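Local coordinates for protein aminopeptidase (Trypanosoma brucei brucei, PDB 4EFD) that probably removes amino acids from the N-termini of peptides as a metal-dependent M17 (leucine aminopeptidase family) exopeptidase, at residues A[364-369]-A[459-464]; A[381-386]-A[482-487]; A[352-357]-A[369-374]; A[416-421]-A[491-496]. All blocks are in the same frame, centred on the assembly; numbering follows the deposited sequence.

How the contacts relate
All four contacts lie in the M17 catalytic domain. Contacts 1 and 3 are neighbours, with centres 9 Å apart: they share Ile-369, strands 356-359 and 365-368 are adjacent in one small sheet, and both reach the second subunit. Contact 2 lies about 16 Å from contact 1, centre to centre, and touches it through Lys-364 NZ, which approaches Thr-482 O to 2.7 Å. Contact 4, in the main sheet, meets contact 2 where Leu-484 CD2 packs at 3.9 Å from His-492 ND1. Segment 369-374 holds the first five residues of the family's NTDAEGR signature, while the side chain of Ala-416 in contact 4 is about 14 Å from a bound manganese ion.

Contact 1: A[364-369]-A[459-464]; sequences KTVEVI and ADMTNL
Ala-459 starts the contact by placing its CB 3.6 Å from Glu-367 N, just ahead of the paired strands. At Asp-460 the two chains exchange side-chain and backbone groups: Thr-365 N donates to Asp-460 OD2 (3.0 Å, 170° at the hydrogen), reaching it on the anti side and slightly out of the carboxylate plane, while Asp-460 N donates to Thr-365 OG1 at 3.0 Å. The two side chains cross at about a right angle. Met-461 then enters a parallel bridge with Val-366. Its N donates to Thr-365 O, and its O accepts from Glu-367 N at 2.8 Å, in the carbonyl plane. With CG between its backbone N and carbonyl carbon (chi1 70°), the Met-461 chain passes Val-366, CG to CG2 being 3.9 Å, and its CE ends beside Lys-364 CD. Thr-462 pairs with Glu-367 and turns CG2 to Ile-369 CG2 at 3.9 Å. Asn-463 OD1 receives a weak bond from Ile-369 N, while ND2 serves Asn-370 O and Ala-373 O. Leu-464 CB finally approaches Ile-369 CG1 at 4.2 Å. Because Thr-365 OG1 also bonds Ala-168 O of the second subunit and Asp-460 OD1 bonds Asp-170 N of that subunit, the reciprocal Thr-Asp pair couples this strand pairing to the subunit interface.

Contact 2: A[381-386]-A[482-487]; sequences DGVFHA and THLSPK
This is a helix-on-loop contact, largely apolar, within the alpha/beta catalytic domain of the M17 family: residues 381-386 of helix 375-388 meet the connection that leads from helix 472-481 to strand 491-496. The evidence is the kind of atom that meets, since the two segments share no hydrogen bond and the nearest CA atoms, those of Phe-384 and Leu-484, are 5.0 Å apart. Phe-384 carries most of it. Its CG lies trans to the backbone N (chi1 -173°), which sends the ring out alongside the loop. There, His-483 O sits at the ring edge, close to the ring plane, 3.3 Å from Phe-384 CD1 and equally near to CB. The preceding residue, Val-383, directs its CB toward the loop and meets the Leu-484 side chain at an oblique angle; the modelled separation of their methyl groups is too short to be trusted, so only the apolar nature of that pair is safe. Val-383 also touches Val-288 of strand 283-293, so the same residue links the loop and the central sheet. The polar groups of the loop find partners nearby: Ser-485 N bonds Thr-387 OG1, Ser-485 OG bonds Asn-388, and His-483 ND1 bonds Ser-362 OG. Farther along the phenyl ring, Phe-384 CE1 packs loosely toward Pro-486, whose CD is 4.4 Å away, and more closely and obliquely on Ser-485, 3.9 Å from its CA.

Contact 3: A[352-357]-A[369-374]; sequences YRNDDI and INTDAE
Thr-371 directs its CB toward the turn at 353-356 and inserts its methyl there: CG2 lies 3.0 Å from Tyr-352 O, a tight approach, and 3.5 Å from Arg-353 C. The threonine torsion accounts for this division of labour. OG1 occupies the position between the backbone N and the carbonyl carbon (chi1 47°), from which it bonds Lys-350 O, leaving CG2 to face the turn. Arg-353 has two deposited conformers; in the one considered, Thr-371 CG2 lies over one face of the guanidinium group, toward its rim, an arrangement to be taken as tentative. The Asn-354 amide presents OD1 to Ile-369 O at 3.3 Å. As both atoms are acceptors, this is an unfavourable pairing rather than a bond; ND2 is turned instead to Asp-355 OD2, in a weak bond of 3.2 Å. The two backbones are shaped by different turns, type II from Arg-353 to Asp-356 and type I from Asn-370 to Ala-373. Within the latter, Asn-370 OD1 accepts from Asp-372 N (3.1 Å, 157° at the hydrogen), an Asx turn with the donor tilted 30° from the carbonyl plane. The first segment runs on into strand 356-359, and the backbones of Asp-355 and Asp-356 bond that of Val-368 in strand 365-368. The second leads into helix 375-388, while Met-310 of the second subunit packs against Asn-354.

Contact 4: A[416-421]-A[491-496]; sequences AGLYVN and AHIHVD
Asn-421 holds CG between its backbone N and carbonyl carbon (chi1 59°), which swings OD1 back across to His-492, where the backbone N donates to it at 2.9 Å from above the amide plane. Tyr-419 instead has CG trans to the backbone N (chi1 175°), as does His-494 facing it, and both rings rise from the same side of the sheet. These side chains belong to an antiparallel strand pair, 416-420 with 491-496, in the eight-stranded mixed sheet of the M17 catalytic domain; the strand directions differ by 158°. Tyr-419 and His-494 form a hydrogen-bonded pair: Tyr-419 N donates to His-494 O, nearly straight and in the carbonyl plane, at 2.9 Å, and His-494 N returns a bond to Tyr-419 O from above its carbonyl plane. Gly-417 and Asp-496 repeat the two-way pattern two residues along, at the next hydrogen-bonded pair. Beside the rings the contact is slight, with Tyr-419 CB at the edge of the His-494 imidazole, 4.0 Å from CD2. His-494 ND1 is bonded to Asp-399 of adjacent strand 396-401, and helix 472-481 covers this face through Tyr-478 and Ile-480. The other face of this pair carries Leu-418, Val-420, Ile-493 and Val-495, the first three against helix 423-436. Across the strands Leu-418 runs beside Ile-493 and Val-495, and Val-420 beside Ile-493, pointing the same way. Val-420 CG2 reaches Ile-493 CG1 at 4.0 Å, while Leu-418 CD2 touches two branches on the partner strand, Val-495 CG2 at 3.7 Å and Ile-493 CG2 at 3.9 Å.

Contact 1: A[364-369]-A[459-464]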
loop_
_atom_site.group_PDB
_atom_site.type_symbol
_atom_site.label_atom_id
_atom_site.label_comp_id
_atom_site.label_asym_id
_atom_site.label_seq_id
_atom_site.Cartn_x
_atom_site.Cartn_y
_atom_site.Cartn_z
ATOM N N LYS A 364 -28.620 14.997 18.571
ATOM C CA LYS A 364 -28.422 14.234 17.345
ATOM C C LYS A 364 -27.387 13.133 17.566
ATOM O O LYS A 364 -26.414 13.322 18.301
ATOM C CB LYS A 364 -27.980 15.157 16.208
ATOM C CG LYS A 364 -29.005 16.220 15.851
ATOM C CD LYS A 364 -28.528 17.096 14.709
ATOM C CE LYS A 364 -29.546 18.173 14.374
ATOM N NZ LYS A 364 -29.069 19.071 13.286
ATOM N N THR A 365 -27.607 11.985 16.927
ATOM C CA THR A 365 -26.737 10.825 17.091
ATOM C C THR A 365 -25.686 10.751 15.986
ATOM O O THR A 365 -25.950 11.116 14.840
ATOM C CB THR A 365 -27.550 9.519 17.118
ATOM O OG1 THR A 365 -28.462 9.494 16.011
ATOM C CG2 THR A 365 -28.331 9.411 18.423
ATOM N N VAL A 366 -24.495 10.280 16.345
ATOM C CA VAL A 366 -23.377 10.165 15.409
ATOM C C VAL A 366 -22.832 8.742 15.391
ATOM O O VAL A 366 -22.436 8.214 16.429
ATOM C CB VAL A 366 -22.230 11.124 15.783
ATOM C CG1 VAL A 366 -21.004 10.860 14.916
ATOM C CG2 VAL A 366 -22.683 12.567 15.653
ATOM N N GLU A 367 -22.819 8.126 14.211
ATOM C CA GLU A 367 -22.184 6.826 14.023
ATOM C C GLU A 367 -20.700 7.045 13.749
ATOM O O GLU A 367 -20.336 7.716 12.783
ATOM C CB GLU A 367 -22.823 6.069 12.855
ATOM C CG GLU A 367 -22.302 4.637 12.680
ATOM C CD GLU A 367 -22.809 3.954 11.415
ATOM O OE1 GLU A 367 -23.351 4.641 10.521
ATOM O OE2 GLU A 367 -22.655 2.716 11.316
ATOM N N VAL A 368 -19.848 6.481 14.600
ATOM C CA VAL A 368 -18.404 6.603 14.430
ATOM C C VAL A 368 -17.901 5.506 13.494
ATOM O O VAL A 368 -17.558 4.410 13.932
ATOM C CB VAL A 368 -17.666 6.533 15.784
ATOM C CG1 VAL A 368 -16.165 6.704 15.585
ATOM C CG2 VAL A 368 -18.202 7.592 16.735
ATOM N N ILE A 369 -17.877 5.806 12.198
ATOM C CA ILE A 369 -17.379 4.858 11.196
ATOM C C ILE A 369 -15.850 4.878 11.099
ATOM O O ILE A 369 -15.246 3.925 10.608
ATOM C CB ILE A 369 -18.004 5.099 9.791
ATOM C CG1 ILE A 369 -17.539 6.430 9.188
ATOM C CG2 ILE A 369 -19.526 5.044 9.871
ATOM C CD1 ILE A 369 -18.234 6.777 7.887
ATOM N N ALA A 459 -27.909 5.962 12.656
ATOM C CA ALA A 459 -27.748 7.237 13.355
ATOM C C ALA A 459 -28.194 8.390 12.466
ATOM O O ALA A 459 -28.442 8.201 11.275
ATOM C CB ALA A 459 -26.301 7.428 13.783
ATOM N N ASP A 460 -28.295 9.582 13.052
ATOM C CA ASP A 460 -28.652 10.785 12.298
ATOM C C ASP A 460 -27.563 11.154 11.296
ATOM O O ASP A 460 -27.850 11.736 10.252
ATOM C CB ASP A 460 -28.909 11.967 13.240
ATOM C CG ASP A 460 -30.165 11.794 14.072
ATOM O OD1 ASP A 460 -31.218 11.436 13.501
ATOM O OD2 ASP A 460 -30.104 12.030 15.296
ATOM N N MET A 461 -26.317 10.822 11.623
ATOM C CA MET A 461 -25.193 11.059 10.721
ATOM C C MET A 461 -23.999 10.175 11.074
ATOM O O MET A 461 -23.943 9.594 12.160
ATOM C CB MET A 461 -24.774 12.530 10.778
ATOM C CG MET A 461 -24.106 12.941 12.088
ATOM S SD MET A 461 -24.022 14.725 12.295
ATOM C CE MET A 461 -25.698 15.074 12.823
ATOM N N THR A 462 -23.056 10.071 10.141
ATOM C CA THR A 462 -21.746 9.492 10.424
ATOM C C THR A 462 -20.806 10.631 10.808
ATOM O O THR A 462 -21.173 11.800 10.702
ATOM C CB THR A 462 -21.158 8.749 9.203
ATOM O OG1 THR A 462 -20.840 9.690 8.169
ATOM C CG2 THR A 462 -22.142 7.713 8.672
ATOM N N ASN A 463 -19.597 10.289 11.242
ATOM C CA ASN A 463 -18.586 11.296 11.575
ATOM C C ASN A 463 -17.602 11.576 10.435
ATOM O O ASN A 463 -16.747 12.444 10.565
ATOM C CB ASN A 463 -17.817 10.895 12.838
ATOM C CG ASN A 463 -16.884 9.721 12.608
ATOM O OD1 ASN A 463 -17.237 8.757 11.928
ATOM N ND2 ASN A 463 -15.686 9.795 13.177
ATOM N N LEU A 464 -17.707 10.842 9.329
ATOM C CA LEU A 464 -16.795 11.030 8.200
ATOM C C LEU A 464 -17.509 10.860 6.864
ATOM O O LEU A 464 -18.404 10.026 6.724
ATOM C CB LEU A 464 -15.615 10.057 8.292
ATOM C CG LEU A 464 -14.521 10.189 7.224
ATOM C CD1 LEU A 464 -13.914 11.591 7.210
ATOM C CD2 LEU A 464 -13.443 9.144 7.445
#

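Contact 2: A[381-386]-A[482-487]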
loop_
_atom_site.group_PDB
_atom_site.type_symbol
_atom_site.label_atom_id
_atom_site.label_comp_id
_atom_site.label_asym_id
_atom_site.label_seq_id
_atom_site.Cartn_x
_atom_site.Cartn_y
_atom_site.Cartn_z
ATOM N N ASP A 381 -19.907 19.115 20.283
ATOM C CA ASP A 381 -20.340 19.361 21.660
ATOM C C ASP A 381 -19.946 20.761 22.124
ATOM O O ASP A 381 -20.712 21.424 22.825
ATOM C CB ASP A 381 -19.757 18.308 22.612
ATOM C CG ASP A 381 -20.522 16.995 22.581
ATOM O OD1 ASP A 381 -21.538 16.898 21.859
ATOM O OD2 ASP A 381 -20.108 16.054 23.292
ATOM N N GLY A 382 -18.753 21.204 21.733
ATOM C CA GLY A 382 -18.280 22.544 22.068
ATOM C C GLY A 382 -19.143 23.626 21.447
ATOM O O GLY A 382 -19.538 24.579 22.120
ATOM N N VAL A 383 -19.439 23.468 20.161
ATOM C CA VAL A 383 -20.255 24.427 19.417
ATOM C C VAL A 383 -21.681 24.544 19.971
ATOM O O VAL A 383 -22.223 25.646 20.057
ATOM C CB VAL A 383 -20.290 24.076 17.906
ATOM C CG1 VAL A 383 -21.544 24.609 17.246
ATOM C CG2 VAL A 383 -19.043 24.614 17.214
ATOM N N PHE A 384 -22.281 23.416 20.347
ATOM C CA PHE A 384 -23.613 23.428 20.953
ATOM C C PHE A 384 -23.575 24.124 22.311
ATOM O O PHE A 384 -24.381 25.014 22.577
ATOM C CB PHE A 384 -24.160 22.009 21.120
ATOM C CG PHE A 384 -25.593 21.965 21.580
ATOM C CD1 PHE A 384 -26.637 22.084 20.670
ATOM C CD2 PHE A 384 -25.897 21.808 22.925
ATOM C CE1 PHE A 384 -27.960 22.045 21.094
ATOM C CE2 PHE A 384 -27.219 21.764 23.358
ATOM C CZ PHE A 384 -28.251 21.883 22.439
ATOM N N HIS A 385 -22.637 23.708 23.160
ATOM C CA HIS A 385 -22.425 24.335 24.466
ATOM C C HIS A 385 -22.366 25.857 24.353
ATOM O O HIS A 385 -23.062 26.568 25.078
ATOM C CB HIS A 385 -21.129 23.820 25.100
ATOM C CG HIS A 385 -20.855 24.386 26.459
ATOM N ND1 HIS A 385 -21.410 23.864 27.608
ATOM C CD2 HIS A 385 -20.090 25.431 26.852
ATOM C CE1 HIS A 385 -20.995 24.562 28.650
ATOM N NE2 HIS A 385 -20.193 25.518 28.218
ATOM N N ALA A 386 -21.535 26.343 23.433
ATOM C CA ALA A 386 -21.366 27.777 23.210
ATOM C C ALA A 386 -22.671 28.458 22.796
ATOM O O ALA A 386 -22.964 29.568 23.242
ATOM C CB ALA A 386 -20.291 28.024 22.159
ATOM N N THR A 482 -24.076 21.123 12.040
ATOM C CA THR A 482 -25.303 20.372 12.336
ATOM C C THR A 482 -25.600 20.313 13.837
ATOM O O THR A 482 -26.742 20.079 14.236
ATOM C CB THR A 482 -25.260 18.922 11.788
ATOM O OG1 THR A 482 -24.262 18.164 12.483
ATOM C CG2 THR A 482 -24.967 18.911 10.293
ATOM N N HIS A 483 -24.572 20.518 14.660
ATOM C CA HIS A 483 -24.730 20.518 16.113
ATOM C C HIS A 483 -24.836 21.931 16.701
ATOM O O HIS A 483 -24.770 22.100 17.916
ATOM C CB HIS A 483 -23.579 19.745 16.762
ATOM C CG HIS A 483 -23.411 18.362 16.217
ATOM N ND1 HIS A 483 -24.254 17.324 16.548
ATOM C CD2 HIS A 483 -22.512 17.850 15.343
ATOM C CE1 HIS A 483 -23.877 16.231 15.909
ATOM N NE2 HIS A 483 -22.821 16.524 15.172
ATOM N N LEU A 484 -25.008 22.937 15.844
ATOM C CA LEU A 484 -25.351 24.285 16.306
ATOM C C LEU A 484 -26.738 24.256 16.936
ATOM O O LEU A 484 -27.610 23.504 16.495
ATOM C CB LEU A 484 -25.334 25.294 15.154
ATOM C CG LEU A 484 -23.961 25.734 14.643
ATOM C CD1 LEU A 484 -24.087 26.452 13.308
ATOM C CD2 LEU A 484 -23.276 26.623 15.660
ATOM N N SER A 485 -26.937 25.069 17.967
ATOM C CA SER A 485 -28.218 25.123 18.662
ATOM C C SER A 485 -29.293 25.748 17.773
ATOM O O SER A 485 -28.983 26.594 16.929
ATOM C CB SER A 485 -28.091 25.935 19.953
ATOM O OG SER A 485 -29.293 25.901 20.706
ATOM N N PRO A 486 -30.558 25.321 17.947
ATOM C CA PRO A 486 -31.690 26.015 17.327
ATOM C C PRO A 486 -31.793 27.487 17.741
ATOM O O PRO A 486 -32.239 28.313 16.945
ATOM C CB PRO A 486 -32.903 25.233 17.837
ATOM C CG PRO A 486 -32.384 23.872 18.106
ATOM C CD PRO A 486 -30.978 24.062 18.590
ATOM N N LYS A 487 -31.381 27.801 18.969
ATOM C CA LYS A 487 -31.362 29.182 19.468
ATOM C C LYS A 487 -30.492 30.100 18.609
ATOM O O LYS A 487 -30.810 31.278 18.435
ATOM C CB LYS A 487 -30.834 29.235 20.905
ATOM C CG LYS A 487 -31.673 28.509 21.946
ATOM C CD LYS A 487 -31.112 28.764 23.341
ATOM C CE LYS A 487 -31.755 27.875 24.393
ATOM N NZ LYS A 487 -31.114 28.057 25.730
#

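Contact 3: A[352-357]-A[369-374]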
loop_
_atom_site.group_PDB
_atom_site.type_symbol
_atom_site.label_atom_id
_atom_site.label_comp_id
_atom_site.label_asym_id
_atom_site.label_seq_id
_atom_site.Cartn_x
_atom_site.Cartn_y
_atom_site.Cartn_z
ATOM N N TYR A 352 -11.156 0.084 18.520
ATOM C CA TYR A 352 -11.895 0.537 19.702
ATOM C C TYR A 352 -12.803 1.727 19.372
ATOM O O TYR A 352 -12.353 2.711 18.786
ATOM C CB TYR A 352 -10.915 0.899 20.823
ATOM C CG TYR A 352 -11.536 1.392 22.120
ATOM C CD1 TYR A 352 -12.654 0.767 22.675
ATOM C CD2 TYR A 352 -10.978 2.470 22.808
ATOM C CE1 TYR A 352 -13.213 1.221 23.871
ATOM C CE2 TYR A 352 -11.525 2.926 24.000
ATOM C CZ TYR A 352 -12.640 2.300 24.527
ATOM O OH TYR A 352 -13.180 2.752 25.709
ATOM N N ARG A 353 -14.075 1.612 19.754
ATOM C CA ARG A 353 -15.110 2.620 19.481
ATOM C C ARG A 353 -15.509 2.730 18.002
ATOM O O ARG A 353 -16.179 3.689 17.616
ATOM C CB ARG A 353 -14.704 4.003 20.016
ATOM C CG ARG A 353 -14.243 4.003 21.463
ATOM C CD ARG A 353 -13.867 5.401 21.927
ATOM N NE ARG A 353 -12.964 6.068 20.991
ATOM C CZ ARG A 353 -13.344 6.998 20.121
ATOM N NH1 ARG A 353 -14.613 7.379 20.065
ATOM N NH2 ARG A 353 -12.455 7.552 19.308
ATOM N N ASN A 354 -15.117 1.753 17.186
ATOM C CA ASN A 354 -15.500 1.731 15.773
ATOM C C ASN A 354 -16.944 1.239 15.645
ATOM O O ASN A 354 -17.313 0.230 16.249
ATOM C CB ASN A 354 -14.556 0.828 14.975
ATOM C CG ASN A 354 -14.531 1.169 13.496
ATOM O OD1 ASN A 354 -13.950 2.176 13.089
ATOM N ND2 ASN A 354 -15.146 0.320 12.682
ATOM N N ASP A 355 -17.750 1.969 14.875
ATOM C CA ASP A 355 -19.188 1.699 14.703
ATOM C C ASP A 355 -20.037 2.003 15.947
ATOM O O ASP A 355 -21.202 1.608 16.011
ATOM C CB ASP A 355 -19.440 0.260 14.218
ATOM C CG ASP A 355 -18.708 -0.059 12.927
ATOM O OD1 ASP A 355 -18.833 0.725 11.960
ATOM O OD2 ASP A 355 -18.014 -1.098 12.877
ATOM N N ASP A 356 -19.465 2.714 16.918
ATOM C CA ASP A 356 -20.224 3.181 18.079
ATOM C C ASP A 356 -21.212 4.262 17.657
ATOM O O ASP A 356 -20.948 5.019 16.723
ATOM C CB ASP A 356 -19.295 3.767 19.153
ATOM C CG ASP A 356 -18.702 2.710 20.073
ATOM O OD1 ASP A 356 -18.813 1.504 19.778
ATOM O OD2 ASP A 356 -18.115 3.095 21.105
ATOM N N ILE A 357 -22.340 4.333 18.357
ATOM C CA ILE A 357 -23.290 5.425 18.181
ATOM C C ILE A 357 -23.235 6.326 19.410
ATOM O O ILE A 357 -23.452 5.872 20.534
ATOM C CB ILE A 357 -24.722 4.915 17.961
ATOM C CG1 ILE A 357 -24.798 4.120 16.653
ATOM C CG2 ILE A 357 -25.700 6.085 17.913
ATOM C CD1 ILE A 357 -26.183 3.600 16.324
ATOM N N ILE A 369 -17.877 5.806 12.198
ATOM C CA ILE A 369 -17.379 4.858 11.196
ATOM C C ILE A 369 -15.850 4.878 11.099
ATOM O O ILE A 369 -15.246 3.925 10.608
ATOM C CB ILE A 369 -18.004 5.099 9.791
ATOM C CG1 ILE A 369 -17.539 6.430 9.188
ATOM C CG2 ILE A 369 -19.526 5.044 9.871
ATOM C CD1 ILE A 369 -18.234 6.777 7.887
ATOM N N ASN A 370 -15.233 5.966 11.562
ATOM C CA ASN A 370 -13.775 6.084 11.592
ATOM C C ASN A 370 -13.311 6.765 12.882
ATOM O O ASN A 370 -13.577 7.950 13.100
ATOM C CB ASN A 370 -13.284 6.857 10.365
ATOM C CG ASN A 370 -11.795 6.677 10.112
ATOM O OD1 ASN A 370 -11.011 6.471 11.040
ATOM N ND2 ASN A 370 -11.400 6.755 8.846
ATOM N N THR A 371 -12.609 6.010 13.724
ATOM C CA THR A 371 -12.177 6.494 15.040
ATOM C C THR A 371 -11.042 7.520 14.982
ATOM O O THR A 371 -10.766 8.193 15.978
ATOM C CB THR A 371 -11.737 5.324 15.947
ATOM O OG1 THR A 371 -10.863 4.453 15.220
ATOM C CG2 THR A 371 -12.947 4.540 16.428
ATOM N N ASP A 372 -10.390 7.638 13.827
ATOM C CA ASP A 372 -9.326 8.625 13.639
ATOM C C ASP A 372 -9.854 10.060 13.501
ATOM O O ASP A 372 -9.106 11.013 13.723
ATOM C CB ASP A 372 -8.474 8.267 12.413
ATOM C CG ASP A 372 -7.709 6.957 12.580
ATOM O OD1 ASP A 372 -7.494 6.509 13.730
ATOM O OD2 ASP A 372 -7.310 6.378 11.547
ATOM N N ALA A 373 -11.128 10.215 13.140
ATOM C CA ALA A 373 -11.746 11.540 12.992
ATOM C C ALA A 373 -12.533 11.922 14.246
ATOM O O ALA A 373 -13.764 11.881 14.248
ATOM C CB ALA A 373 -12.654 11.561 11.770
ATOM N N GLU A 374 -11.816 12.327 15.295
ATOM C CA GLU A 374 -12.402 12.500 16.632
ATOM C C GLU A 374 -12.643 13.958 17.037
ATOM O O GLU A 374 -13.696 14.281 17.581
ATOM C CB GLU A 374 -11.514 11.827 17.678
#

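Contact 4: A[416-421]-A[491-496]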
loop_
_atom_site.group_PDB
_atom_site.type_symbol
_atom_site.label_atom_id
_atom_site.label_comp_id
_atom_site.label_asym_id
_atom_site.label_seq_id
_atom_site.Cartn_x
_atom_site.Cartn_y
_atom_site.Cartn_z
ATOM N N ALA A 416 -5.363 29.259 5.907
ATOM C CA ALA A 416 -6.353 28.456 6.618
ATOM C C ALA A 416 -7.664 28.446 5.836
ATOM O O ALA A 416 -8.081 29.473 5.297
ATOM C CB ALA A 416 -6.577 29.009 8.017
ATOM N N GLY A 417 -8.309 27.283 5.779
ATOM C CA GLY A 417 -9.567 27.127 5.053
ATOM C C GLY A 417 -10.741 27.682 5.836
ATOM O O GLY A 417 -10.906 27.364 7.012
ATOM N N LEU A 418 -11.555 28.510 5.183
ATOM C CA LEU A 418 -12.726 29.119 5.812
ATOM C C LEU A 418 -14.020 28.526 5.263
ATOM O O LEU A 418 -14.285 28.607 4.065
ATOM C CB LEU A 418 -12.731 30.634 5.580
ATOM C CG LEU A 418 -11.736 31.464 6.388
ATOM C CD1 LEU A 418 -11.671 32.882 5.840
ATOM C CD2 LEU A 418 -12.111 31.472 7.863
ATOM N N TYR A 419 -14.814 27.933 6.151
ATOM C CA TYR A 419 -16.137 27.416 5.814
ATOM C C TYR A 419 -17.162 28.187 6.637
ATOM O O TYR A 419 -17.291 27.967 7.843
ATOM C CB TYR A 419 -16.213 25.917 6.114
ATOM C CG TYR A 419 -17.585 25.305 5.921
ATOM C CD1 TYR A 419 -18.452 25.138 6.996
ATOM C CD2 TYR A 419 -18.010 24.887 4.664
ATOM C CE1 TYR A 419 -19.708 24.575 6.824
ATOM C CE2 TYR A 419 -19.262 24.322 4.483
ATOM C CZ TYR A 419 -20.108 24.168 5.564
ATOM O OH TYR A 419 -21.353 23.609 5.385
ATOM N N VAL A 420 -17.891 29.087 5.983
ATOM C CA VAL A 420 -18.769 30.022 6.685
ATOM C C VAL A 420 -20.091 30.231 5.948
ATOM O O VAL A 420 -20.119 30.355 4.723
ATOM C CB VAL A 420 -18.048 31.379 6.920
ATOM C CG1 VAL A 420 -17.260 31.784 5.688
ATOM C CG2 VAL A 420 -19.037 32.472 7.312
ATOM N N ASN A 421 -21.183 30.267 6.711
ATOM C CA ASN A 421 -22.530 30.387 6.147
ATOM C C ASN A 421 -22.848 31.770 5.578
ATOM O O ASN A 421 -23.549 31.875 4.571
ATOM C CB ASN A 421 -23.600 29.974 7.175
ATOM C CG ASN A 421 -23.555 30.804 8.453
ATOM O OD1 ASN A 421 -22.633 31.590 8.670
ATOM N ND2 ASN A 421 -24.551 30.615 9.312
ATOM N N ALA A 491 -23.762 34.094 12.383
ATOM C CA ALA A 491 -22.717 33.664 11.455
ATOM C C ALA A 491 -21.809 32.608 12.086
ATOM O O ALA A 491 -21.261 32.817 13.167
ATOM C CB ALA A 491 -21.893 34.860 11.002
ATOM N N HIS A 492 -21.660 31.474 11.405
ATOM C CA HIS A 492 -20.742 30.420 11.824
ATOM C C HIS A 492 -19.491 30.477 10.957
ATOM O O HIS A 492 -19.586 30.434 9.734
ATOM C CB HIS A 492 -21.403 29.048 11.689
ATOM C CG HIS A 492 -20.497 27.905 12.033
ATOM N ND1 HIS A 492 -20.321 27.458 13.324
ATOM C CD2 HIS A 492 -19.713 27.122 11.253
ATOM C CE1 HIS A 492 -19.470 26.447 13.326
ATOM N NE2 HIS A 492 -19.086 26.224 12.082
ATOM N N ILE A 493 -18.327 30.577 11.596
ATOM C CA ILE A 493 -17.042 30.593 10.898
ATOM C C ILE A 493 -16.201 29.395 11.338
ATOM O O ILE A 493 -15.734 29.346 12.475
ATOM C CB ILE A 493 -16.251 31.884 11.195
ATOM C CG1 ILE A 493 -17.041 33.118 10.752
ATOM C CG2 ILE A 493 -14.894 31.851 10.503
ATOM C CD1 ILE A 493 -16.341 34.432 11.057
ATOM N N HIS A 494 -16.020 28.430 10.438
ATOM C CA HIS A 494 -15.163 27.277 10.705
ATOM C C HIS A 494 -13.800 27.494 10.060
ATOM O O HIS A 494 -13.705 27.653 8.843
ATOM C CB HIS A 494 -15.800 25.990 10.174
ATOM C CG HIS A 494 -14.860 24.825 10.132
ATOM N ND1 HIS A 494 -14.516 24.107 11.257
ATOM C CD2 HIS A 494 -14.186 24.258 9.104
ATOM C CE1 HIS A 494 -13.674 23.146 10.923
ATOM N NE2 HIS A 494 -13.458 23.215 9.621
ATOM N N VAL A 495 -12.752 27.492 10.883
ATOM C CA VAL A 495 -11.384 27.707 10.412
ATOM C C VAL A 495 -10.570 26.416 10.513
ATOM O O VAL A 495 -10.267 25.945 11.610
ATOM C CB VAL A 495 -10.675 28.811 11.226
ATOM C CG1 VAL A 495 -9.311 29.126 10.622
ATOM C CG2 VAL A 495 -11.536 30.061 11.286
ATOM N N ASP A 496 -10.232 25.843 9.360
ATOM C CA ASP A 496 -9.361 24.673 9.308
ATOM C C ASP A 496 -7.925 25.151 9.126
ATOM O O ASP A 496 -7.561 25.649 8.062
ATOM C CB ASP A 496 -9.774 23.737 8.167
ATOM C CG ASP A 496 -9.189 22.335 8.309
ATOM O OD1 ASP A 496 -8.189 22.157 9.039
ATOM O OD2 ASP A 496 -9.736 21.402 7.683
#